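Local coordinates for protein UDP-glucose 6-dehydrogenase (Pyrobaculum islandicum, PDB 3VTF) that probably oxidises UDP-glucose to UDP-glucuronate with two molecules of NAD+, and is seen here with UDP-glucose bound, at residues S144-E152 against P221-Y229; K167-F176 against R191-A201. All coordinates share one frame; numbering follows the deposited sequence.

Contact 1 of 2, residues S144-E152 against P221-Y229. With UPG (uridine-5'-diphosphate-glucose), chain B.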
loop_
_atom_site.group_PDB
_atom_site.type_symbol
_atom_site.label_atom_id
_atom_site.label_comp_id
_atom_site.label_asym_id
_atom_site.label_seq_id
_atom_site.Cartn_x
_atom_site.Cartn_y
_atom_site.Cartn_z
ATOM N N SER A 144 8.917 -22.983 -1.380
ATOM C CA SER A 144 10.020 -22.032 -1.430
ATOM C C SER A 144 9.639 -20.787 -2.218
ATOM O O SER A 144 9.016 -20.914 -3.236
ATOM C CB SER A 144 11.300 -22.719 -2.051
ATOM O OG SER A 144 11.593 -23.872 -1.235
ATOM N N THR A 145 10.090 -19.600 -1.763
ATOM C CA THR A 145 9.976 -18.387 -2.487
ATOM C C THR A 145 10.985 -18.340 -3.605
ATOM O O THR A 145 12.195 -18.286 -3.336
ATOM C CB THR A 145 10.160 -17.161 -1.504
ATOM O OG1 THR A 145 9.091 -17.278 -0.523
ATOM C CG2 THR A 145 9.954 -15.844 -2.319
ATOM N N VAL A 146 10.494 -18.433 -4.843
ATOM C CA VAL A 146 11.370 -18.578 -5.975
ATOM C C VAL A 146 10.904 -17.589 -7.036
ATOM O O VAL A 146 9.695 -17.281 -7.195
ATOM C CB VAL A 146 11.320 -19.996 -6.592
ATOM C CG1 VAL A 146 11.948 -21.054 -5.713
ATOM C CG2 VAL A 146 9.826 -20.411 -6.935
ATOM N N PRO A 147 11.839 -17.073 -7.821
ATOM C CA PRO A 147 11.432 -16.136 -8.866
ATOM C C PRO A 147 10.480 -16.799 -9.886
ATOM O O PRO A 147 10.542 -18.003 -10.104
ATOM C CB PRO A 147 12.751 -15.755 -9.546
ATOM C CG PRO A 147 13.876 -16.089 -8.529
ATOM C CD PRO A 147 13.295 -17.237 -7.668
ATOM N N PRO A 148 9.609 -16.018 -10.516
ATOM C CA PRO A 148 8.646 -16.567 -11.459
ATOM C C PRO A 148 9.337 -17.262 -12.583
ATOM O O PRO A 148 10.284 -16.696 -13.136
ATOM C CB PRO A 148 7.921 -15.299 -11.993
ATOM C CG PRO A 148 7.956 -14.327 -10.751
ATOM C CD PRO A 148 9.329 -14.593 -10.149
ATOM N N GLY A 149 8.874 -18.456 -12.952
ATOM C CA GLY A 149 9.534 -19.220 -14.010
ATOM C C GLY A 149 10.291 -20.348 -13.397
ATOM O O GLY A 149 10.605 -21.306 -14.125
ATOM N N THR A 150 10.576 -20.315 -12.072
ATOM C CA THR A 150 11.452 -21.375 -11.501
ATOM C C THR A 150 10.766 -22.751 -11.491
ATOM O O THR A 150 11.428 -23.803 -11.691
ATOM C CB THR A 150 11.824 -21.016 -10.020
ATOM O OG1 THR A 150 12.552 -19.795 -10.046
ATOM C CG2 THR A 150 12.685 -22.054 -9.321
ATOM N N THR A 151 9.461 -22.779 -11.227
ATOM C CA THR A 151 8.714 -24.056 -11.061
ATOM C C THR A 151 8.690 -24.865 -12.383
ATOM O O THR A 151 9.076 -26.056 -12.388
ATOM C CB THR A 151 7.280 -23.844 -10.535
ATOM O OG1 THR A 151 7.364 -23.243 -9.208
ATOM C CG2 THR A 151 6.513 -25.201 -10.398
ATOM N N GLU A 152 8.319 -24.220 -13.477
ATOM C CA GLU A 152 8.195 -24.941 -14.741
ATOM C C GLU A 152 9.529 -24.949 -15.439
ATOM O O GLU A 152 9.683 -25.664 -16.424
ATOM C CB GLU A 152 7.188 -24.213 -15.649
ATOM C CG GLU A 152 5.799 -24.488 -15.092
ATOM C CD GLU A 152 4.789 -23.743 -15.902
ATOM O OE1 GLU A 152 4.964 -22.507 -15.966
ATOM O OE2 GLU A 152 3.877 -24.396 -16.432
ATOM N N PRO A 221 1.501 -21.213 -12.920
ATOM C CA PRO A 221 2.601 -21.296 -11.966
ATOM C C PRO A 221 3.353 -19.959 -11.873
ATOM O O PRO A 221 3.702 -19.556 -10.789
ATOM C CB PRO A 221 3.477 -22.395 -12.558
ATOM C CG PRO A 221 2.498 -23.315 -13.176
ATOM C CD PRO A 221 1.497 -22.384 -13.813
ATOM N N ARG A 222 3.557 -19.283 -12.986
ATOM C CA ARG A 222 4.202 -17.980 -12.968
ATOM C C ARG A 222 3.413 -16.918 -12.192
ATOM O O ARG A 222 4.010 -16.092 -11.529
ATOM C CB ARG A 222 4.472 -17.492 -14.385
ATOM C CG ARG A 222 5.801 -17.930 -14.942
ATOM C CD ARG A 222 6.039 -17.378 -16.336
ATOM N NE ARG A 222 7.273 -17.925 -16.849
ATOM C CZ ARG A 222 7.989 -17.424 -17.842
ATOM N NH1 ARG A 222 7.613 -16.338 -18.486
ATOM N NH2 ARG A 222 9.099 -18.035 -18.191
ATOM N N GLU A 223 2.094 -16.916 -12.333
ATOM C CA GLU A 223 1.255 -15.973 -11.609
ATOM C C GLU A 223 1.326 -16.196 -10.115
ATOM O O GLU A 223 1.577 -15.271 -9.382
ATOM C CB GLU A 223 -0.184 -16.064 -12.080
ATOM C CG GLU A 223 -0.368 -15.588 -13.496
ATOM C CD GLU A 223 -1.700 -15.959 -14.098
ATOM O OE1 GLU A 223 -2.274 -16.985 -13.735
ATOM O OE2 GLU A 223 -2.158 -15.213 -14.949
ATOM N N ALA A 224 1.209 -17.444 -9.691
ATOM C CA ALA A 224 1.374 -17.786 -8.268
ATOM C C ALA A 224 2.765 -17.365 -7.736
ATOM O O ALA A 224 2.878 -16.833 -6.618
ATOM C CB ALA A 224 1.162 -19.271 -8.127
ATOM N N GLU A 225 3.866 -17.575 -8.520
ATOM C CA GLU A 225 5.170 -17.164 -8.042
ATOM C C GLU A 225 5.230 -15.658 -7.897
ATOM O O GLU A 225 5.825 -15.141 -6.927
ATOM C CB GLU A 225 6.289 -17.653 -9.064
ATOM C CG GLU A 225 6.391 -19.219 -8.970
ATOM C CD GLU A 225 7.139 -19.847 -10.197
ATOM O OE1 GLU A 225 6.991 -19.394 -11.355
ATOM O OE2 GLU A 225 7.937 -20.791 -9.957
ATOM N N LEU A 226 4.672 -14.947 -8.880
ATOM C CA LEU A 226 4.670 -13.453 -8.794
ATOM C C LEU A 226 3.778 -12.919 -7.626
ATOM O O LEU A 226 4.122 -11.905 -6.927
ATOM C CB LEU A 226 4.178 -12.863 -10.097
ATOM C CG LEU A 226 4.289 -11.311 -10.216
ATOM C CD1 LEU A 226 5.712 -10.937 -9.934
ATOM C CD2 LEU A 226 3.929 -10.905 -11.614
ATOM N N VAL A 227 2.689 -13.634 -7.317
ATOM C CA VAL A 227 1.846 -13.225 -6.169
ATOM C C VAL A 227 2.640 -13.168 -4.914
ATOM O O VAL A 227 2.483 -12.263 -4.088
ATOM C CB VAL A 227 0.646 -14.229 -5.948
ATOM C CG1 VAL A 227 -0.060 -13.945 -4.635
ATOM C CG2 VAL A 227 -0.378 -14.114 -7.079
ATOM N N LYS A 228 3.535 -14.140 -4.705
ATOM C CA LYS A 228 4.295 -14.156 -3.488
ATOM C C LYS A 228 5.224 -12.940 -3.372
ATOM O O LYS A 228 5.367 -12.309 -2.230
ATOM C CB LYS A 228 5.141 -15.419 -3.447
ATOM C CG LYS A 228 6.056 -15.577 -2.237
ATOM C CD LYS A 228 5.311 -15.288 -0.929
ATOM C CE LYS A 228 6.231 -15.555 0.253
ATOM N NZ LYS A 228 5.599 -14.985 1.483
ATOM N N TYR A 229 5.919 -12.627 -4.467
ATOM C CA TYR A 229 6.844 -11.432 -4.375
ATOM C C TYR A 229 6.015 -10.123 -4.283
ATOM O O TYR A 229 6.336 -9.199 -3.537
ATOM C CB TYR A 229 7.719 -11.317 -5.666
ATOM C CG TYR A 229 8.945 -12.224 -5.537
ATOM C CD1 TYR A 229 10.003 -11.872 -4.702
ATOM C CD2 TYR A 229 8.959 -13.518 -6.180
ATOM C CE1 TYR A 229 11.118 -12.731 -4.528
ATOM C CE2 TYR A 229 10.040 -14.414 -6.005
ATOM C CZ TYR A 229 11.128 -13.999 -5.231
ATOM O OH TYR A 229 12.204 -14.840 -5.103
HETATM N N1 UPG B . 7.494 -4.633 10.732
HETATM C C2 UPG B . 7.577 -3.210 10.799
HETATM N N3 UPG B . 6.449 -2.497 10.801
HETATM C C4 UPG B . 5.225 -3.132 10.663
HETATM C C5 UPG B . 5.095 -4.561 10.563
HETATM C C6 UPG B . 6.305 -5.284 10.559
HETATM O O2 UPG B . 8.694 -2.608 10.888
HETATM O O4 UPG B . 4.176 -2.406 10.615
HETATM C C1C UPG B . 8.799 -5.333 10.709
HETATM C C2C UPG B . 8.837 -6.390 11.796
HETATM O O2C UPG B . 9.339 -5.881 13.029
HETATM C C3C UPG B . 9.800 -7.438 11.197
HETATM C C4C UPG B . 9.557 -7.350 9.690
HETATM O O4C UPG B . 8.808 -6.129 9.502
HETATM O O3C UPG B . 11.168 -6.986 11.384
HETATM C C5C UPG B . 8.721 -8.526 9.130
HETATM O O5C UPG B . 7.647 -8.769 10.046
HETATM P PA UPG B . 6.560 -10.019 9.734
HETATM O O1A UPG B . 5.778 -9.744 8.409
HETATM O O2A UPG B . 5.850 -10.373 11.066
HETATM O O3A UPG B . 7.615 -11.234 9.670
HETATM P PB UPG B . 7.712 -12.559 8.707
HETATM O O1B UPG B . 7.593 -13.768 9.600
HETATM O O2B UPG B . 9.103 -12.207 8.121
HETATM O O3B UPG B . 6.481 -12.650 7.698
HETATM C "C1'" UPG B . 6.613 -12.196 6.316
HETATM C "C2'" UPG B . 5.211 -11.988 5.786
HETATM C "C3'" UPG B . 4.553 -13.378 5.613
HETATM C "C4'" UPG B . 5.458 -14.212 4.674
HETATM C "C5'" UPG B . 6.834 -14.447 5.416
HETATM C "C6'" UPG B . 7.914 -15.224 4.632
HETATM O "O2'" UPG B . 4.620 -11.277 6.942
HETATM O "O3'" UPG B . 3.278 -13.164 5.041
HETATM O "O4'" UPG B . 4.830 -15.503 4.524
HETATM O "O5'" UPG B . 7.371 -13.097 5.509
HETATM O "O6'" UPG B . 7.739 -15.006 3.211
HETATM O O HOH W 1 7.585 -17.000 -5.411
HETATM O O HOH W 2 7.109 -21.472 -13.282
HETATM O O HOH W 3 6.907 -20.845 -16.347
#

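Contact 2 of 2, residues K167-F176 against R191-A201. With UPG (uridine-5'-diphosphate-glucose), chain B.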
loop_
_atom_site.group_PDB
_atom_site.type_symbol
_atom_site.label_atom_id
_atom_site.label_comp_id
_atom_site.label_asym_id
_atom_site.label_seq_id
_atom_site.Cartn_x
_atom_site.Cartn_y
_atom_site.Cartn_z
ATOM N N LYS A 167 6.638 -39.973 -15.612
ATOM C CA LYS A 167 5.802 -38.749 -15.790
ATOM C C LYS A 167 5.511 -38.088 -14.388
ATOM O O LYS A 167 5.447 -38.779 -13.364
ATOM C CB LYS A 167 4.474 -39.074 -16.483
ATOM C CG LYS A 167 3.465 -39.744 -15.518
ATOM C CD LYS A 167 2.033 -40.012 -16.041
ATOM C CE LYS A 167 1.509 -41.255 -15.326
ATOM N NZ LYS A 167 0.054 -41.342 -15.037
ATOM N N PHE A 168 5.414 -36.754 -14.358
ATOM C CA PHE A 168 5.123 -36.054 -13.093
ATOM C C PHE A 168 4.534 -34.731 -13.418
ATOM O O PHE A 168 4.537 -34.328 -14.602
ATOM C CB PHE A 168 6.443 -35.858 -12.271
ATOM C CG PHE A 168 7.465 -34.983 -12.940
ATOM C CD1 PHE A 168 7.470 -33.607 -12.657
ATOM C CD2 PHE A 168 8.421 -35.500 -13.830
ATOM C CE1 PHE A 168 8.401 -32.785 -13.159
ATOM C CE2 PHE A 168 9.356 -34.662 -14.414
ATOM C CZ PHE A 168 9.339 -33.277 -14.087
ATOM N N SER A 169 4.013 -34.070 -12.406
ATOM C CA SER A 169 3.461 -32.716 -12.604
ATOM C C SER A 169 4.063 -31.797 -11.562
ATOM O O SER A 169 4.739 -32.270 -10.635
ATOM C CB SER A 169 1.911 -32.728 -12.439
ATOM O OG SER A 169 1.274 -33.578 -13.394
ATOM N N VAL A 170 3.947 -30.476 -11.793
ATOM C CA VAL A 170 4.628 -29.476 -10.945
ATOM C C VAL A 170 3.514 -28.474 -10.581
ATOM O O VAL A 170 2.471 -28.355 -11.284
ATOM C CB VAL A 170 5.790 -28.717 -11.623
ATOM C CG1 VAL A 170 6.925 -29.701 -11.990
ATOM C CG2 VAL A 170 5.316 -27.965 -12.894
ATOM N N ALA A 171 3.743 -27.722 -9.509
ATOM C CA ALA A 171 2.854 -26.671 -9.139
ATOM C C ALA A 171 3.616 -25.712 -8.229
ATOM O O ALA A 171 4.413 -26.167 -7.379
ATOM C CB ALA A 171 1.630 -27.209 -8.364
ATOM N N SER A 172 3.286 -24.442 -8.320
ATOM C CA SER A 172 3.795 -23.441 -7.367
ATOM C C SER A 172 2.601 -23.275 -6.364
ATOM O O SER A 172 1.444 -23.162 -6.766
ATOM C CB SER A 172 3.994 -22.126 -8.137
ATOM O OG SER A 172 4.109 -21.043 -7.212
ATOM N N ASN A 173 2.900 -23.317 -5.076
ATOM C CA ASN A 173 1.872 -23.168 -4.035
ATOM C C ASN A 173 2.558 -22.326 -2.950
ATOM O O ASN A 173 3.168 -22.838 -1.964
ATOM C CB ASN A 173 1.459 -24.587 -3.514
ATOM C CG ASN A 173 0.479 -24.521 -2.334
ATOM O OD1 ASN A 173 -0.399 -23.577 -2.211
ATOM N ND2 ASN A 173 0.638 -25.449 -1.437
ATOM N N PRO A 174 2.583 -21.006 -3.175
ATOM C CA PRO A 174 3.388 -20.215 -2.281
ATOM C C PRO A 174 2.850 -20.226 -0.862
ATOM O O PRO A 174 1.665 -20.628 -0.621
ATOM C CB PRO A 174 3.274 -18.782 -2.855
ATOM C CG PRO A 174 2.143 -18.806 -3.826
ATOM C CD PRO A 174 2.085 -20.232 -4.347
ATOM N N GLU A 175 3.710 -19.831 0.049
ATOM C CA GLU A 175 3.287 -19.848 1.472
ATOM C C GLU A 175 3.302 -18.442 2.011
ATOM O O GLU A 175 3.993 -17.580 1.458
ATOM C CB GLU A 175 4.188 -20.773 2.266
ATOM C CG GLU A 175 5.650 -20.391 2.113
ATOM C CD GLU A 175 6.009 -19.261 3.026
ATOM O OE1 GLU A 175 5.307 -19.072 4.103
ATOM O OE2 GLU A 175 6.976 -18.559 2.699
ATOM N N PHE A 176 2.424 -18.178 2.970
ATOM C CA PHE A 176 2.196 -16.856 3.455
ATOM C C PHE A 176 2.223 -16.825 4.973
ATOM O O PHE A 176 1.780 -15.812 5.562
ATOM C CB PHE A 176 0.826 -16.378 2.957
ATOM C CG PHE A 176 0.731 -16.279 1.452
ATOM C CD1 PHE A 176 1.435 -15.281 0.747
ATOM C CD2 PHE A 176 -0.010 -17.218 0.736
ATOM C CE1 PHE A 176 1.369 -15.185 -0.655
ATOM C CE2 PHE A 176 -0.104 -17.116 -0.665
ATOM C CZ PHE A 176 0.620 -16.119 -1.351
ATOM N N ARG A 191 -5.888 -16.869 2.063
ATOM C CA ARG A 191 -6.226 -17.448 0.773
ATOM C C ARG A 191 -5.141 -18.526 0.470
ATOM O O ARG A 191 -4.104 -18.549 1.122
ATOM C CB ARG A 191 -6.299 -16.443 -0.381
ATOM C CG ARG A 191 -4.976 -15.865 -0.902
ATOM C CD ARG A 191 -4.339 -15.030 0.230
ATOM N NE ARG A 191 -3.400 -14.029 -0.383
ATOM C CZ ARG A 191 -2.278 -13.584 0.190
ATOM N NH1 ARG A 191 -1.846 -14.041 1.399
ATOM N NH2 ARG A 191 -1.553 -12.674 -0.485
ATOM N N ILE A 192 -5.483 -19.473 -0.387
ATOM C CA ILE A 192 -4.560 -20.515 -0.857
ATOM C C ILE A 192 -4.346 -20.310 -2.330
ATOM O O ILE A 192 -5.340 -20.181 -3.117
ATOM C CB ILE A 192 -5.191 -21.924 -0.577
ATOM C CG1 ILE A 192 -5.136 -22.194 0.916
ATOM C CG2 ILE A 192 -4.382 -23.016 -1.318
ATOM C CD1 ILE A 192 -6.024 -23.382 1.324
ATOM N N VAL A 193 -3.077 -20.188 -2.764
ATOM C CA VAL A 193 -2.798 -19.913 -4.143
ATOM C C VAL A 193 -2.153 -21.172 -4.744
ATOM O O VAL A 193 -1.133 -21.677 -4.231
ATOM C CB VAL A 193 -1.782 -18.745 -4.253
ATOM C CG1 VAL A 193 -1.365 -18.542 -5.718
ATOM C CG2 VAL A 193 -2.455 -17.455 -3.737
ATOM N N ILE A 194 -2.763 -21.694 -5.790
ATOM C CA ILE A 194 -2.284 -22.898 -6.442
ATOM C C ILE A 194 -1.941 -22.551 -7.880
ATOM O O ILE A 194 -2.816 -22.302 -8.676
ATOM C CB ILE A 194 -3.372 -23.995 -6.429
ATOM C CG1 ILE A 194 -3.644 -24.481 -5.012
ATOM C CG2 ILE A 194 -2.973 -25.173 -7.292
ATOM C CD1 ILE A 194 -5.018 -25.061 -4.826
ATOM N N GLY A 195 -0.662 -22.541 -8.211
ATOM C CA GLY A 195 -0.270 -22.340 -9.585
ATOM C C GLY A 195 0.071 -23.681 -10.189
ATOM O O GLY A 195 1.199 -24.109 -10.118
ATOM N N ALA A 196 -0.923 -24.310 -10.800
ATOM C CA ALA A 196 -0.812 -25.681 -11.256
ATOM C C ALA A 196 -0.237 -25.758 -12.646
ATOM O O ALA A 196 -0.634 -25.016 -13.514
ATOM C CB ALA A 196 -2.161 -26.368 -11.211
ATOM N N GLY A 197 0.708 -26.663 -12.839
ATOM C CA GLY A 197 1.270 -26.854 -14.161
ATOM C C GLY A 197 0.253 -27.627 -15.034
ATOM O O GLY A 197 0.342 -27.558 -16.226
ATOM N N ASP A 198 -0.706 -28.351 -14.463
ATOM C CA ASP A 198 -1.793 -28.983 -15.299
ATOM C C ASP A 198 -2.997 -29.235 -14.437
ATOM O O ASP A 198 -2.938 -29.000 -13.228
ATOM C CB ASP A 198 -1.321 -30.312 -15.928
ATOM C CG ASP A 198 -0.825 -31.333 -14.860
ATOM O OD1 ASP A 198 -1.372 -31.401 -13.794
ATOM O OD2 ASP A 198 0.186 -31.982 -15.048
ATOM N N GLU A 199 -4.081 -29.778 -15.023
ATOM C CA GLU A 199 -5.319 -30.049 -14.281
ATOM C C GLU A 199 -5.174 -31.054 -13.157
ATOM O O GLU A 199 -5.809 -30.933 -12.098
ATOM C CB GLU A 199 -6.448 -30.534 -15.264
ATOM C CG GLU A 199 -7.841 -30.584 -14.671
ATOM C CD GLU A 199 -8.141 -29.330 -13.853
ATOM O OE1 GLU A 199 -8.169 -28.230 -14.475
ATOM O OE2 GLU A 199 -8.314 -29.435 -12.600
ATOM N N ARG A 200 -4.352 -32.058 -13.389
ATOM C CA ARG A 200 -4.228 -33.095 -12.386
ATOM C C ARG A 200 -3.553 -32.500 -11.153
ATOM O O ARG A 200 -3.941 -32.843 -10.056
ATOM C CB ARG A 200 -3.353 -34.226 -12.906
ATOM C CG ARG A 200 -3.381 -35.468 -12.028
ATOM C CD ARG A 200 -2.596 -36.596 -12.675
ATOM N NE ARG A 200 -2.540 -37.755 -11.779
ATOM C CZ ARG A 200 -2.057 -38.947 -12.123
ATOM N NH1 ARG A 200 -1.600 -39.127 -13.336
ATOM N NH2 ARG A 200 -2.085 -39.967 -11.235
ATOM N N ALA A 201 -2.552 -31.617 -11.350
ATOM C CA ALA A 201 -1.925 -30.899 -10.197
ATOM C C ALA A 201 -2.953 -30.090 -9.405
ATOM O O ALA A 201 -2.951 -30.135 -8.206
ATOM C CB ALA A 201 -0.806 -29.988 -10.696
HETATM N N1 UPG B . 7.494 -4.633 10.732
HETATM C C2 UPG B . 7.577 -3.210 10.799
HETATM N N3 UPG B . 6.449 -2.497 10.801
HETATM C C4 UPG B . 5.225 -3.132 10.663
HETATM C C5 UPG B . 5.095 -4.561 10.563
HETATM C C6 UPG B . 6.305 -5.284 10.559
HETATM O O2 UPG B . 8.694 -2.608 10.888
HETATM O O4 UPG B . 4.176 -2.406 10.615
HETATM C C1C UPG B . 8.799 -5.333 10.709
HETATM C C2C UPG B . 8.837 -6.390 11.796
HETATM O O2C UPG B . 9.339 -5.881 13.029
HETATM C C3C UPG B . 9.800 -7.438 11.197
HETATM C C4C UPG B . 9.557 -7.350 9.690
HETATM O O4C UPG B . 8.808 -6.129 9.502
HETATM O O3C UPG B . 11.168 -6.986 11.384
HETATM C C5C UPG B . 8.721 -8.526 9.130
HETATM O O5C UPG B . 7.647 -8.769 10.046
HETATM P PA UPG B . 6.560 -10.019 9.734
HETATM O O1A UPG B . 5.778 -9.744 8.409
HETATM O O2A UPG B . 5.850 -10.373 11.066
HETATM O O3A UPG B . 7.615 -11.234 9.670
HETATM P PB UPG B . 7.712 -12.559 8.707
HETATM O O1B UPG B . 7.593 -13.768 9.600
HETATM O O2B UPG B . 9.103 -12.207 8.121
HETATM O O3B UPG B . 6.481 -12.650 7.698
HETATM C "C1'" UPG B . 6.613 -12.196 6.316
HETATM C "C2'" UPG B . 5.211 -11.988 5.786
HETATM C "C3'" UPG B . 4.553 -13.378 5.613
HETATM C "C4'" UPG B . 5.458 -14.212 4.674
HETATM C "C5'" UPG B . 6.834 -14.447 5.416
HETATM C "C6'" UPG B . 7.914 -15.224 4.632
HETATM O "O2'" UPG B . 4.620 -11.277 6.942
HETATM O "O3'" UPG B . 3.278 -13.164 5.041
HETATM O "O4'" UPG B . 4.830 -15.503 4.524
HETATM O "O5'" UPG B . 7.371 -13.097 5.509
HETATM O "O6'" UPG B . 7.739 -15.006 3.211
HETATM O O HOH W 4 2.849 -30.033 -14.786
HETATM O O HOH W 5 -0.920 -20.538 -0.810
#

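Contact 1 of 2, residues S144-E152 against P221-Y229
The carboxylate of E225 is gripped by the P147-T150 turn and by T151 just beyond it. Its OE2 accepts from T151 twice: the backbone N (T151 N to E225 OE2, 2.8 Å) meets the syn lone pair, while the hydroxyl (T151 OG1 to E225 OE2, 2.6 Å) comes from above the carboxylate plane. The other oxygen takes G149 N at 2.6 Å from E225 OE1, met from above the carboxylate plane though nearly straight at the hydrogen (163°), and a water that links it to E152 N. T151 OG1 stands beside its own backbone N (chi1 -63°), which lets one threonine offer both donors. G149 sits in the type II turn at backbone angles suited to glycine. An alanine in place of E225 would probably leave the amides of G149 and T151, and the T151 hydroxyl, without their acceptor and set the turn free to shift. Farther along, P148 CG packs on L226 CB at 4.1 Å, and T145 CG2 lies over one face of the Y229 ring, a CH-pi contact. K228 NZ donates to O6' of UDP-glucose. A buried acid paid for by N-H and O-H donors thus fastens the loop of T145, predicted to bind NAD+, to the helix carrying K228, which binds UDP-glucose.

Contact 2 of 2, residues K167-F176 against R191-A201
V193 forms the apolar centre: CB and its CG1 methyl pack on the P174 ring (P174 CG to V193 CB, 3.9 Å), while the CG2 methyl touches F176 CE2. With CG1 anti to the backbone N (chi1 174°), the branched valine reaches both rings at once. The guanidinium of R191 lies flat over one face of the F176 ring, planes 28° apart, with R191 CZ 4.0 Å from the ring centroid, a cation-pi stack. The bend at chi2 (-65°) brings it back over the ring, and R191 NE is bound by the carbonyl of A262 of the second subunit. Beyond the end of strand 169-172 a water bridges P174 O and V193 N. In the antiparallel strands proper, S172 and G195 are a hydrogen-bonded pair (G195 N to S172 O, 2.6 Å; S172 N to G195 O, 2.8 Å), and A171 faces A196. G197 N continues the pairing to V170 O at 2.9 Å; a side chain on G197 would probably collide with that carbonyl at this backbone conformation. At the polar edge D198 OD1 accepts from A201 N at 2.7 Å, while S169 OG donates to the syn lone pair of D198 OD2 at 2.5 Å. As N-cap residue, D198 ties strand 169-172 to the start of helix 199-208, and at the other end an arginine held by the neighbouring subunit backs F176, whose carbonyl accepts from O3' of UDP-glucose.

Overall arrangement
The two contacts lie about 10 Å apart, centre to centre, on the same side of the chain's centre. Along the chain, 144-152 comes first, then both segments of contact 2, and finally 221-229, so contact 1 brackets contact 2. Helix 151-160 leads into strand 169-172, which joins 192-196 in the mixed sheet of the NAD-binding domain; helix 221-251 then packs against that sheet, E225 CG reaching S172 OG at 3.4 Å. Both contacts touch the second subunit and meet again at the bound sugar, where K228 NZ also donates to E175 O. Sheet, long helix, dimer partner and substrate pocket are thereby joined in one connected region.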